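Local coordinates for protein LbaCas13a H328A (C2c2) (Lachnospiraceae bacterium NK4A179, PDB 5WLH) that binds a CRISPR guide RNA, here a pre-crRNA, and belongs to the Cas13a (C2c2) family of RNA-guided nucleases that cleave RNA, at residues D663-V669 and E726-A731; V669-S673 and H926-Q930; V738-F742 and P801-L805; L893-V897 and D962-V966. All coordinates share one frame; numbering follows the deposited sequence.

How the contacts relate
The four contacts tie together helices and loops; contacts 1 and 2 touch the guide RNA, while contacts 3 and 4 stand about 12 and 9 Å off (nearest atoms). Contacts 1 and 2 share Val-669, their centres about 15 Å apart: the chain leaves helix 654-665 beside helix 709-732 and then passes, in space, against helix 915-941. They also meet where Arg-671 packs on Tyr-729, and both reach the phosphate of A34 of chain B. Contact 3 follows contact 1 along the chain through the successive helices 709-732 and 736-745. Contact 4 comes later and touches contacts 1 and 2 through helix 960-974. Contacts 1 and 2 thus hold the loop after helix 654-665 beside the phosphates of A34 and U35 of chain B.

Contact 1: D663-V669 and E726-A731; sequences DLYKDNV and EIYYNA. With nucleotides of chain B.
Leu-664 of helix 654-665 enters helix 709-732 as a knob into a hole made by Glu-726, Ile-727, Asn-730 and Ala-731. Its CB lies 4.0 Å from Asn-730 CB. With CG anti to the carbonyl carbon (chi1 -64°), the branches reach the partner helix, where CD1 meets Glu-726 CB at 3.6 Å and CD2 rests on Ala-731 CB at 3.7 Å. Leu-664 CB also covers one face of the Tyr-665 ring, whose OH donates a very short hydrogen bond of 2.4 Å to Glu-726 OE2, ring and carboxylate planes 42° apart. Asn-730 ND2 turns back onto a lone pair of Glu-726 O (2.9 Å), and its OD1 faces Val-669 CG2 at 3.4 Å. One water donates to both Asp-663 O and Asn-730 O. Toward the RNA, Tyr-729 OH donates to OP2 of A34 of chain B (2.6 Å) and is also bonded to Phe-678 N. A phenylalanine in place of Tyr-729 would probably leave that phosphate oxygen without this donor and the Phe-678 amide without its acceptor. Since Glu-726 also packs on a phosphate of the RNA, the Tyr-665 hydroxyl probably helps to stabilise a buried carboxylate beside other negative charge.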
# COMPACT_ATOMS: atom_id res chain seq x y z
N ASP A 663 -19.40 25.49 20.19
CA ASP A 663 -19.57 25.31 18.75
C ASP A 663 -18.83 24.08 18.25
O ASP A 663 -19.36 23.31 17.45
CB ASP A 663 -19.05 26.53 18.00
CG ASP A 663 -19.95 27.74 18.14
OD1 ASP A 663 -21.08 27.62 18.69
OD2 ASP A 663 -19.52 28.82 17.69
N LEU A 664 -17.59 23.89 18.71
CA LEU A 664 -16.75 22.83 18.15
C LEU A 664 -17.15 21.45 18.65
O LEU A 664 -17.05 20.47 17.90
CB LEU A 664 -15.28 23.08 18.46
CG LEU A 664 -14.67 24.35 17.83
CD1 LEU A 664 -13.16 24.35 17.98
CD2 LEU A 664 -15.07 24.51 16.36
N TYR A 665 -17.61 21.33 19.90
CA TYR A 665 -17.69 20.04 20.55
C TYR A 665 -19.10 19.63 20.96
O TYR A 665 -19.26 18.56 21.56
CB TYR A 665 -16.74 20.02 21.75
CG TYR A 665 -15.33 20.38 21.34
CD1 TYR A 665 -14.73 19.78 20.23
CD2 TYR A 665 -14.59 21.33 22.04
CE1 TYR A 665 -13.45 20.12 19.84
CE2 TYR A 665 -13.30 21.68 21.64
CZ TYR A 665 -12.74 21.07 20.55
OH TYR A 665 -11.46 21.41 20.15
N LYS A 666 -20.11 20.44 20.62
CA LYS A 666 -21.49 20.09 20.95
C LYS A 666 -21.93 18.82 20.24
O LYS A 666 -22.76 18.06 20.77
CB LYS A 666 -22.44 21.24 20.59
CG LYS A 666 -22.50 21.58 19.11
CD LYS A 666 -23.33 22.82 18.82
CE LYS A 666 -23.05 23.37 17.41
NZ LYS A 666 -23.89 24.56 17.08
N ASP A 667 -21.42 18.58 19.03
CA ASP A 667 -21.74 17.38 18.28
C ASP A 667 -20.45 16.68 17.90
O ASP A 667 -19.46 17.33 17.56
CB ASP A 667 -22.55 17.69 17.01
CG ASP A 667 -23.79 18.51 17.31
OD1 ASP A 667 -24.50 18.15 18.27
OD2 ASP A 667 -24.03 19.50 16.60
N ASN A 668 -20.46 15.35 17.96
CA ASN A 668 -19.33 14.60 17.45
C ASN A 668 -19.24 14.81 15.94
O ASN A 668 -20.26 14.78 15.24
CB ASN A 668 -19.47 13.12 17.79
CG ASN A 668 -19.18 12.83 19.25
OD1 ASN A 668 -18.45 13.58 19.90
ND2 ASN A 668 -19.75 11.75 19.77
N VAL A 669 -18.03 15.05 15.45
CA VAL A 669 -17.79 15.38 14.05
C VAL A 669 -17.14 14.17 13.38
O VAL A 669 -16.11 13.67 13.85
CB VAL A 669 -16.91 16.63 13.91
CG1 VAL A 669 -16.63 16.92 12.45
CG2 VAL A 669 -17.57 17.82 14.61
N GLU A 726 -8.59 23.11 15.20
CA GLU A 726 -9.85 22.61 15.71
C GLU A 726 -11.03 23.23 14.98
O GLU A 726 -12.02 22.55 14.68
CB GLU A 726 -9.94 22.85 17.22
CG GLU A 726 -8.97 22.00 18.02
CD GLU A 726 -9.30 20.52 17.97
OE1 GLU A 726 -8.42 19.72 17.59
OE2 GLU A 726 -10.44 20.14 18.32
N ILE A 727 -10.93 24.52 14.64
CA ILE A 727 -12.01 25.16 13.89
C ILE A 727 -12.13 24.56 12.50
O ILE A 727 -13.23 24.33 12.00
CB ILE A 727 -11.78 26.68 13.81
CG1 ILE A 727 -11.86 27.29 15.21
CG2 ILE A 727 -12.78 27.29 12.83
CD1 ILE A 727 -11.52 28.77 15.23
N TYR A 728 -10.98 24.32 11.86
CA TYR A 728 -10.97 23.79 10.50
C TYR A 728 -11.79 22.51 10.43
O TYR A 728 -12.70 22.38 9.61
CB TYR A 728 -9.52 23.53 10.08
CG TYR A 728 -9.33 23.03 8.67
CD1 TYR A 728 -9.34 23.90 7.60
CD2 TYR A 728 -9.12 21.67 8.41
CE1 TYR A 728 -9.16 23.45 6.31
CE2 TYR A 728 -8.93 21.22 7.13
CZ TYR A 728 -8.95 22.10 6.09
OH TYR A 728 -8.77 21.64 4.82
N TYR A 729 -11.53 21.59 11.35
CA TYR A 729 -12.18 20.29 11.24
C TYR A 729 -13.60 20.32 11.79
O TYR A 729 -14.50 19.70 11.21
CB TYR A 729 -11.35 19.23 11.95
CG TYR A 729 -10.04 18.95 11.24
CD1 TYR A 729 -10.04 18.39 9.96
CD2 TYR A 729 -8.83 19.24 11.84
CE1 TYR A 729 -8.84 18.13 9.29
CE2 TYR A 729 -7.64 18.99 11.19
CZ TYR A 729 -7.66 18.43 9.92
OH TYR A 729 -6.47 18.19 9.27
N ASN A 730 -13.83 21.04 12.89
CA ASN A 730 -15.06 20.88 13.64
C ASN A 730 -16.13 21.93 13.34
O ASN A 730 -17.28 21.77 13.80
CB ASN A 730 -14.74 20.87 15.14
CG ASN A 730 -13.89 19.68 15.53
OD1 ASN A 730 -14.40 18.58 15.65
ND2 ASN A 730 -12.60 19.90 15.73
N ALA A 731 -15.81 22.96 12.57
CA ALA A 731 -16.80 23.98 12.23
C ALA A 731 -16.71 24.36 10.76
O ALA A 731 -17.73 24.48 10.07
CB ALA A 731 -16.59 25.22 13.10
P A B 34 -6.79 14.78 8.69
OP1 A B 34 -8.02 14.28 9.37
OP2 A B 34 -6.83 16.01 7.83
O5' A B 34 -5.56 14.95 9.66
C5' A B 34 -5.35 14.06 10.75
C4' A B 34 -4.54 14.70 11.85
O4' A B 34 -3.13 14.78 11.46
C3' A B 34 -4.96 16.13 12.23
O3' A B 34 -4.92 16.29 13.64
C2' A B 34 -3.86 16.99 11.61
O2' A B 34 -3.64 18.23 12.26
C1' A B 34 -2.65 16.07 11.73
N9 A B 34 -1.55 16.42 10.82
C8 A B 34 -1.48 16.44 9.45
N7 A B 34 -0.33 16.86 8.99
C5 A B 34 0.40 17.18 10.12
C6 A B 34 1.70 17.68 10.33
N6 A B 34 2.56 17.99 9.35
N1 A B 34 2.11 17.87 11.61
C2 A B 34 1.26 17.57 12.60
N3 A B 34 0.02 17.09 12.53
C4 A B 34 -0.35 16.91 11.25
O HOH W 1 -19.22 23.41 14.83

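Contact 2: V669-S673 and H926-Q930; sequences VERAS and HSYKQ. With nucleotides of chain B.
Glu-670 and Lys-929 reach for each other from opposite directions and close a salt bridge, Lys-929 NZ to Glu-670 OE2 at 2.6 Å. Both chains are extended, and Glu-670 CG stands anti to its backbone N (chi1 -172°), which carries the carboxylate to the amine. NZ arrives from above the carboxylate plane, 48° out of it, while OE1 is held by Thr-961 OG1.

Packing fills the middle. The carbonyl oxygen Arg-671 O sits over the centre of one face of the His-926 ring, 3.2 Å from CD2, and Arg-671 CB lies 3.6 Å from His-926 CE1. The ring's NE2 serves other partners: a water that is also bonded to Arg-671 N, and weakly Asp-964 OD2. An alanine in place of His-926 would probably open a gap under the Arg-671 carbonyl and cost Asp-964 its weak bond and that water its imidazole partner.

The arrangement is a loop, between helices 654-665 and 678-681, packed against helix 915-941 so that the arginine projects to the RNA as an arginine fork. Arg-671 NH1 donates to OP1 of U35 of chain B (2.7 Å) and to OP1 of A34 of chain B (3.0 Å), two successive phosphates. Its NH2 meets OP2 of U35 of chain B at 3.1 Å, practically straight at 179°. Tyr-729 makes a cation-pi contact with the guanidinium. One turn after His-926, Gln-930 OE1 accepts a hydrogen bond from N6 of A25 of chain B at 2.8 Å.

Weaker polar links finish the loop. Ser-673 OG donates a weak bond of 3.5 Å to His-926 O, and a second water joins Ser-673 N to that same oxygen.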
# COMPACT_ATOMS: atom_id res chain seq x y z
N VAL A 669 -18.03 15.05 15.45
CA VAL A 669 -17.79 15.38 14.05
C VAL A 669 -17.14 14.17 13.38
O VAL A 669 -16.11 13.67 13.85
CB VAL A 669 -16.91 16.63 13.91
CG1 VAL A 669 -16.63 16.92 12.45
CG2 VAL A 669 -17.57 17.82 14.61
N GLU A 670 -17.77 13.67 12.33
CA GLU A 670 -17.21 12.61 11.49
C GLU A 670 -16.46 13.25 10.34
O GLU A 670 -17.06 13.86 9.45
CB GLU A 670 -18.32 11.70 10.98
CG GLU A 670 -17.85 10.46 10.26
CD GLU A 670 -18.99 9.50 10.01
OE1 GLU A 670 -20.13 9.88 10.34
OE2 GLU A 670 -18.76 8.38 9.50
N ARG A 671 -15.13 13.14 10.35
CA ARG A 671 -14.34 13.73 9.30
C ARG A 671 -14.38 12.92 8.03
O ARG A 671 -14.38 11.68 8.06
CB ARG A 671 -12.89 13.86 9.74
CG ARG A 671 -12.70 14.96 10.72
CD ARG A 671 -11.24 15.13 10.95
NE ARG A 671 -11.01 15.69 12.27
CZ ARG A 671 -9.80 15.82 12.79
NH1 ARG A 671 -8.74 15.46 12.08
NH2 ARG A 671 -9.67 16.32 14.02
N ALA A 672 -14.37 13.62 6.90
CA ALA A 672 -14.34 12.98 5.60
C ALA A 672 -12.90 12.83 5.13
O ALA A 672 -12.05 13.68 5.40
CB ALA A 672 -15.14 13.80 4.58
N SER A 673 -12.64 11.74 4.43
CA SER A 673 -11.30 11.55 3.91
C SER A 673 -11.09 12.44 2.67
O SER A 673 -12.03 13.02 2.10
CB SER A 673 -11.07 10.09 3.53
OG SER A 673 -11.87 9.82 2.42
N HIS A 926 -12.07 6.35 7.58
CA HIS A 926 -12.54 7.38 6.66
C HIS A 926 -12.33 6.99 5.21
O HIS A 926 -13.21 7.23 4.36
CB HIS A 926 -11.81 8.68 6.92
CG HIS A 926 -12.04 9.25 8.27
ND1 HIS A 926 -11.20 10.19 8.83
CD2 HIS A 926 -13.01 9.01 9.19
CE1 HIS A 926 -11.65 10.51 10.03
NE2 HIS A 926 -12.74 9.81 10.27
N SER A 927 -11.15 6.45 4.91
CA SER A 927 -10.84 6.07 3.54
C SER A 927 -11.76 4.95 3.08
O SER A 927 -12.23 4.94 1.93
CB SER A 927 -9.37 5.65 3.43
OG SER A 927 -8.52 6.77 3.62
N TYR A 928 -12.04 3.99 3.97
CA TYR A 928 -13.00 2.94 3.66
C TYR A 928 -14.36 3.54 3.31
O TYR A 928 -14.98 3.17 2.30
CB TYR A 928 -13.12 1.99 4.85
CG TYR A 928 -14.26 1.02 4.72
CD1 TYR A 928 -14.12 -0.13 3.95
CD2 TYR A 928 -15.48 1.25 5.35
CE1 TYR A 928 -15.15 -0.99 3.80
CE2 TYR A 928 -16.53 0.36 5.21
CZ TYR A 928 -16.35 -0.77 4.44
OH TYR A 928 -17.34 -1.69 4.26
N LYS A 929 -14.87 4.44 4.15
CA LYS A 929 -16.22 4.94 3.94
C LYS A 929 -16.32 5.70 2.62
O LYS A 929 -17.29 5.53 1.87
CB LYS A 929 -16.62 5.84 5.11
CG LYS A 929 -18.08 6.32 5.02
CD LYS A 929 -18.42 7.21 6.22
CE LYS A 929 -19.90 7.60 6.19
NZ LYS A 929 -20.38 8.11 7.50
N GLN A 930 -15.31 6.50 2.31
CA GLN A 930 -15.32 7.27 1.08
C GLN A 930 -15.22 6.37 -0.14
O GLN A 930 -15.85 6.64 -1.16
CB GLN A 930 -14.17 8.28 1.07
CG GLN A 930 -14.38 9.42 0.07
CD GLN A 930 -13.95 9.08 -1.33
OE1 GLN A 930 -13.11 8.20 -1.55
NE2 GLN A 930 -14.48 9.83 -2.32
P U B 35 -6.03 15.61 14.58
OP1 U B 35 -6.85 14.65 13.81
OP2 U B 35 -6.82 16.66 15.26
O5' U B 35 -5.13 14.87 15.65
C5' U B 35 -5.66 14.42 16.87
C4' U B 35 -4.55 13.86 17.72
O4' U B 35 -3.96 12.72 17.05
C3' U B 35 -3.38 14.81 17.91
O3' U B 35 -3.65 15.73 18.95
C2' U B 35 -2.22 13.87 18.21
O2' U B 35 -2.22 13.50 19.58
C1' U B 35 -2.59 12.64 17.36
N1 U B 35 -1.82 12.62 16.09
C2 U B 35 -0.55 12.10 16.17
O2 U B 35 -0.09 11.64 17.20
N3 U B 35 0.14 12.10 15.00
C4 U B 35 -0.28 12.60 13.79
O4 U B 35 0.49 12.55 12.83
C5 U B 35 -1.60 13.14 13.78
C6 U B 35 -2.32 13.13 14.91
P A B 34 -6.79 14.78 8.69
OP1 A B 34 -8.02 14.28 9.37
OP2 A B 34 -6.83 16.01 7.83
O5' A B 34 -5.56 14.95 9.66
C5' A B 34 -5.35 14.06 10.75
C4' A B 34 -4.54 14.70 11.85
O4' A B 34 -3.13 14.78 11.46
C3' A B 34 -4.96 16.13 12.23
O3' A B 34 -4.92 16.29 13.64
C2' A B 34 -3.86 16.99 11.61
O2' A B 34 -3.64 18.23 12.26
C1' A B 34 -2.65 16.07 11.73
N9 A B 34 -1.55 16.42 10.82
C8 A B 34 -1.48 16.44 9.45
N7 A B 34 -0.33 16.86 8.99
C5 A B 34 0.40 17.18 10.12
C6 A B 34 1.70 17.68 10.33
N6 A B 34 2.56 17.99 9.35
N1 A B 34 2.11 17.87 11.61
C2 A B 34 1.26 17.57 12.60
N3 A B 34 0.02 17.09 12.53
C4 A B 34 -0.35 16.91 11.25
P A B 25 -8.48 2.74 -11.76
OP1 A B 25 -9.87 3.10 -12.15
OP2 A B 25 -7.33 3.41 -12.43
O5' A B 25 -8.36 2.99 -10.20
C5' A B 25 -7.21 2.58 -9.47
C4' A B 25 -7.61 1.93 -8.17
O4' A B 25 -8.10 2.93 -7.24
C3' A B 25 -8.72 0.88 -8.28
O3' A B 25 -8.44 -0.18 -7.37
C2' A B 25 -9.95 1.61 -7.76
O2' A B 25 -10.95 0.76 -7.23
C1' A B 25 -9.32 2.48 -6.69
N9 A B 25 -10.16 3.61 -6.29
C8 A B 25 -11.05 4.30 -7.08
N7 A B 25 -11.71 5.22 -6.42
C5 A B 25 -11.22 5.11 -5.12
C6 A B 25 -11.51 5.81 -3.95
N6 A B 25 -12.41 6.80 -3.91
N1 A B 25 -10.87 5.46 -2.82
C2 A B 25 -9.97 4.47 -2.86
N3 A B 25 -9.61 3.73 -3.92
C4 A B 25 -10.28 4.12 -5.02
O HOH W 2 -13.79 11.52 12.44
O HOH W 3 -14.69 9.51 4.72

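Contact 3: V738-F742 and P801-L805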
# COMPACT_ATOMS: atom_id res chain seq x y z
N VAL A 738 -19.65 28.36 3.98
CA VAL A 738 -18.31 28.08 3.47
C VAL A 738 -18.39 27.38 2.12
O VAL A 738 -17.66 27.72 1.18
CB VAL A 738 -17.51 27.26 4.50
CG1 VAL A 738 -16.30 26.58 3.84
CG2 VAL A 738 -17.06 28.15 5.63
N ARG A 739 -19.27 26.39 2.01
CA ARG A 739 -19.36 25.62 0.77
C ARG A 739 -19.77 26.50 -0.40
O ARG A 739 -19.10 26.51 -1.45
CB ARG A 739 -20.35 24.47 0.96
CG ARG A 739 -20.58 23.62 -0.25
CD ARG A 739 -21.85 22.83 -0.03
NE ARG A 739 -22.29 22.13 -1.22
CZ ARG A 739 -23.15 22.61 -2.10
NH1 ARG A 739 -23.48 21.87 -3.15
NH2 ARG A 739 -23.68 23.82 -1.95
N GLU A 740 -20.86 27.26 -0.25
CA GLU A 740 -21.32 28.13 -1.33
C GLU A 740 -20.25 29.14 -1.74
O GLU A 740 -20.08 29.42 -2.94
CB GLU A 740 -22.61 28.85 -0.92
CG GLU A 740 -23.70 27.92 -0.39
CD GLU A 740 -24.46 27.18 -1.49
OE1 GLU A 740 -24.06 27.29 -2.67
OE2 GLU A 740 -25.45 26.49 -1.16
N ARG A 741 -19.52 29.70 -0.77
CA ARG A 741 -18.51 30.70 -1.08
C ARG A 741 -17.25 30.07 -1.67
O ARG A 741 -16.57 30.70 -2.50
CB ARG A 741 -18.14 31.49 0.18
CG ARG A 741 -19.17 32.53 0.58
CD ARG A 741 -18.51 33.88 0.82
NE ARG A 741 -17.41 34.12 -0.10
CZ ARG A 741 -17.54 34.57 -1.35
NH1 ARG A 741 -18.75 34.84 -1.85
NH2 ARG A 741 -16.47 34.75 -2.11
N PHE A 742 -16.91 28.86 -1.24
CA PHE A 742 -15.81 28.14 -1.89
C PHE A 742 -16.12 27.91 -3.36
O PHE A 742 -15.24 28.08 -4.21
CB PHE A 742 -15.56 26.82 -1.16
CG PHE A 742 -14.59 25.90 -1.87
CD1 PHE A 742 -15.02 25.05 -2.88
CD2 PHE A 742 -13.26 25.88 -1.50
CE1 PHE A 742 -14.13 24.21 -3.52
CE2 PHE A 742 -12.37 25.03 -2.14
CZ PHE A 742 -12.80 24.20 -3.15
N PRO A 801 -26.11 18.94 -6.84
CA PRO A 801 -25.98 20.19 -6.08
C PRO A 801 -25.76 19.98 -4.60
O PRO A 801 -25.26 20.89 -3.93
CB PRO A 801 -27.32 20.90 -6.33
CG PRO A 801 -27.86 20.26 -7.58
CD PRO A 801 -27.42 18.83 -7.51
N ASP A 802 -26.10 18.81 -4.06
CA ASP A 802 -26.02 18.56 -2.63
C ASP A 802 -24.68 17.98 -2.19
O ASP A 802 -24.55 17.59 -1.03
CB ASP A 802 -27.14 17.60 -2.21
CG ASP A 802 -28.52 18.12 -2.58
OD1 ASP A 802 -28.68 19.35 -2.72
OD2 ASP A 802 -29.45 17.29 -2.73
N TYR A 803 -23.70 17.88 -3.09
CA TYR A 803 -22.38 17.40 -2.70
C TYR A 803 -21.76 18.34 -1.69
O TYR A 803 -21.66 19.55 -1.92
CB TYR A 803 -21.46 17.28 -3.92
CG TYR A 803 -21.64 16.02 -4.76
CD1 TYR A 803 -22.17 14.86 -4.21
CD2 TYR A 803 -21.27 16.00 -6.10
CE1 TYR A 803 -22.33 13.71 -4.99
CE2 TYR A 803 -21.42 14.87 -6.88
CZ TYR A 803 -21.96 13.72 -6.32
OH TYR A 803 -22.12 12.59 -7.10
N THR A 804 -21.34 17.78 -0.56
CA THR A 804 -20.67 18.57 0.46
C THR A 804 -19.35 19.11 -0.08
O THR A 804 -18.86 18.69 -1.13
CB THR A 804 -20.41 17.72 1.70
OG1 THR A 804 -19.49 16.68 1.36
CG2 THR A 804 -21.69 17.09 2.16
N LEU A 805 -18.78 20.07 0.65
CA LEU A 805 -17.44 20.55 0.31
C LEU A 805 -16.44 19.39 0.33
O LEU A 805 -15.58 19.30 -0.55
CB LEU A 805 -17.00 21.64 1.29
CG LEU A 805 -15.55 22.15 1.20
CD1 LEU A 805 -15.26 22.77 -0.16
CD2 LEU A 805 -15.28 23.16 2.30
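Tyr-803 O is gripped by the guanidinium of Arg-739. The sound bond is from NE, 2.7 Å to Tyr-803 O and fairly straight at 164°; the oxygen lies practically in the guanidinium plane, whereas the donor is tilted from the carbonyl plane by 27°. NH1 may add a weak bond to the same oxygen, but its modelled place is doubtful. With CG anti to the backbone N (chi1 178°) and the chain extended as far as NE, the side chain spans from the helix to the loop. At the other end of the guanidinium, NH2 forms a salt bridge with OE2 of Glu-740, 3.3 Å away, which helps to fix the turn of the flat group.

The loop partner is the approach to helix 805-813, and Thr-804 stands at its N-cap. Its side chain caps a backbone N beyond the segment, and its own N is bonded to Gln-807 OE1, consistent with a capping box. Leu-805, the first residue of the helix, follows directly, and the end of its side chain comes to helix 736-745.

Leu-805 carries the apolar half. Its CD1 sits over one face of the Phe-742 ring in a CH-pi contact, 3.6 Å from the ring centroid, and the two side chains meet at about a right angle. CD2, the other branch, packs against Val-738 CG1 at 3.9 Å. Helix 843-861 covers this cluster, with Leu-850 on Leu-805, Leu-846 on Phe-742 and Phe-857 on Val-738. The nearest atom of the contact is about 12 Å from the bound RNA.

Contact 4: L893-V897 and D962-V966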
# COMPACT_ATOMS: atom_id res chain seq x y z
N LEU A 893 -24.37 7.55 21.85
CA LEU A 893 -23.34 6.53 21.66
C LEU A 893 -23.20 5.63 22.88
O LEU A 893 -22.92 4.43 22.74
CB LEU A 893 -22.01 7.21 21.34
CG LEU A 893 -20.86 6.29 20.95
CD1 LEU A 893 -21.27 5.42 19.76
CD2 LEU A 893 -19.63 7.13 20.65
N ILE A 894 -23.39 6.19 24.08
CA ILE A 894 -23.21 5.41 25.30
C ILE A 894 -24.12 4.19 25.29
O ILE A 894 -23.66 3.06 25.50
CB ILE A 894 -23.46 6.29 26.54
CG1 ILE A 894 -22.40 7.39 26.63
CG2 ILE A 894 -23.49 5.45 27.80
CD1 ILE A 894 -22.78 8.53 27.56
N SER A 895 -25.41 4.39 25.05
CA SER A 895 -26.33 3.25 25.05
C SER A 895 -26.03 2.28 23.91
O SER A 895 -26.23 1.07 24.05
CB SER A 895 -27.79 3.73 24.98
OG SER A 895 -28.05 4.44 23.79
N ARG A 896 -25.53 2.78 22.78
CA ARG A 896 -25.26 1.89 21.67
C ARG A 896 -24.03 1.02 21.94
O ARG A 896 -24.01 -0.16 21.58
CB ARG A 896 -25.12 2.69 20.38
CG ARG A 896 -26.45 3.31 19.95
CD ARG A 896 -26.45 3.79 18.51
NE ARG A 896 -25.58 4.95 18.30
CZ ARG A 896 -25.95 6.22 18.49
NH1 ARG A 896 -27.17 6.51 18.93
NH2 ARG A 896 -25.08 7.19 18.26
N VAL A 897 -23.01 1.58 22.59
CA VAL A 897 -21.86 0.76 22.99
C VAL A 897 -22.27 -0.25 24.05
O VAL A 897 -21.80 -1.40 24.04
CB VAL A 897 -20.71 1.65 23.48
CG1 VAL A 897 -19.62 0.80 24.16
CG2 VAL A 897 -20.14 2.40 22.29
N ASP A 962 -20.76 5.55 14.51
CA ASP A 962 -20.45 5.17 15.89
C ASP A 962 -19.01 4.69 16.01
O ASP A 962 -18.32 5.02 16.98
CB ASP A 962 -21.39 4.08 16.38
CG ASP A 962 -22.79 4.60 16.62
OD1 ASP A 962 -22.97 5.84 16.70
OD2 ASP A 962 -23.70 3.76 16.72
N VAL A 963 -18.56 3.87 15.06
CA VAL A 963 -17.18 3.40 15.09
C VAL A 963 -16.24 4.59 15.06
O VAL A 963 -15.26 4.65 15.81
CB VAL A 963 -16.89 2.46 13.91
CG1 VAL A 963 -15.43 2.00 13.98
CG2 VAL A 963 -17.83 1.27 13.99
N ASP A 964 -16.53 5.54 14.17
CA ASP A 964 -15.76 6.76 14.05
C ASP A 964 -15.66 7.47 15.39
O ASP A 964 -14.56 7.79 15.85
CB ASP A 964 -16.38 7.65 12.99
CG ASP A 964 -15.48 8.81 12.60
OD1 ASP A 964 -15.33 9.75 13.42
OD2 ASP A 964 -14.90 8.79 11.49
N ALA A 965 -16.80 7.69 16.05
CA ALA A 965 -16.80 8.42 17.31
C ALA A 965 -16.00 7.67 18.36
O ALA A 965 -15.32 8.28 19.18
CB ALA A 965 -18.24 8.63 17.79
N VAL A 966 -16.09 6.34 18.36
CA VAL A 966 -15.35 5.56 19.34
C VAL A 966 -13.85 5.69 19.11
O VAL A 966 -13.08 5.94 20.04
CB VAL A 966 -15.78 4.09 19.29
CG1 VAL A 966 -14.81 3.26 20.07
CG2 VAL A 966 -17.21 3.93 19.85
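The axes of 893-897 and 962-966 pass 11.0 Å apart with 103° between their directions, a nearly perpendicular packing of helix 891-898 on helix 960-974. Leu-893 lies closest by backbone to Asp-962, and its side chain does most of the apolar work: CD2 is pressed on Ala-965 CB at 3.5 Å and also touches Val-966 CG2 at 4.1 Å. Its other branch, CD1, runs alongside the Asp-962 side chain, which points the other way, and comes within 3.5 Å of OD1. Val-897 CG2 also touches Val-966 CG2, while Phe-628 of helix 621-632 packs on both Leu-893 and Val-897, and Leu-903 of helix 901-911 on Val-897 and Asp-962. At the edge of this core a salt bridge joins the helices. Arg-896 is bent at chi3 (-69°), which turns its guanidinium side-on to the carboxylate, the two planes only 10° apart. Each carboxylate oxygen of Asp-962 takes one nitrogen on its syn side, both somewhat out of the carboxylate plane, so the buried acid has both oxygens matched and its rotation held. Arg-896 NE meets OD2 of Asp-962 at 2.7 Å, and Arg-896 NH2 meets OD1 of the same residue at 3.0 Å.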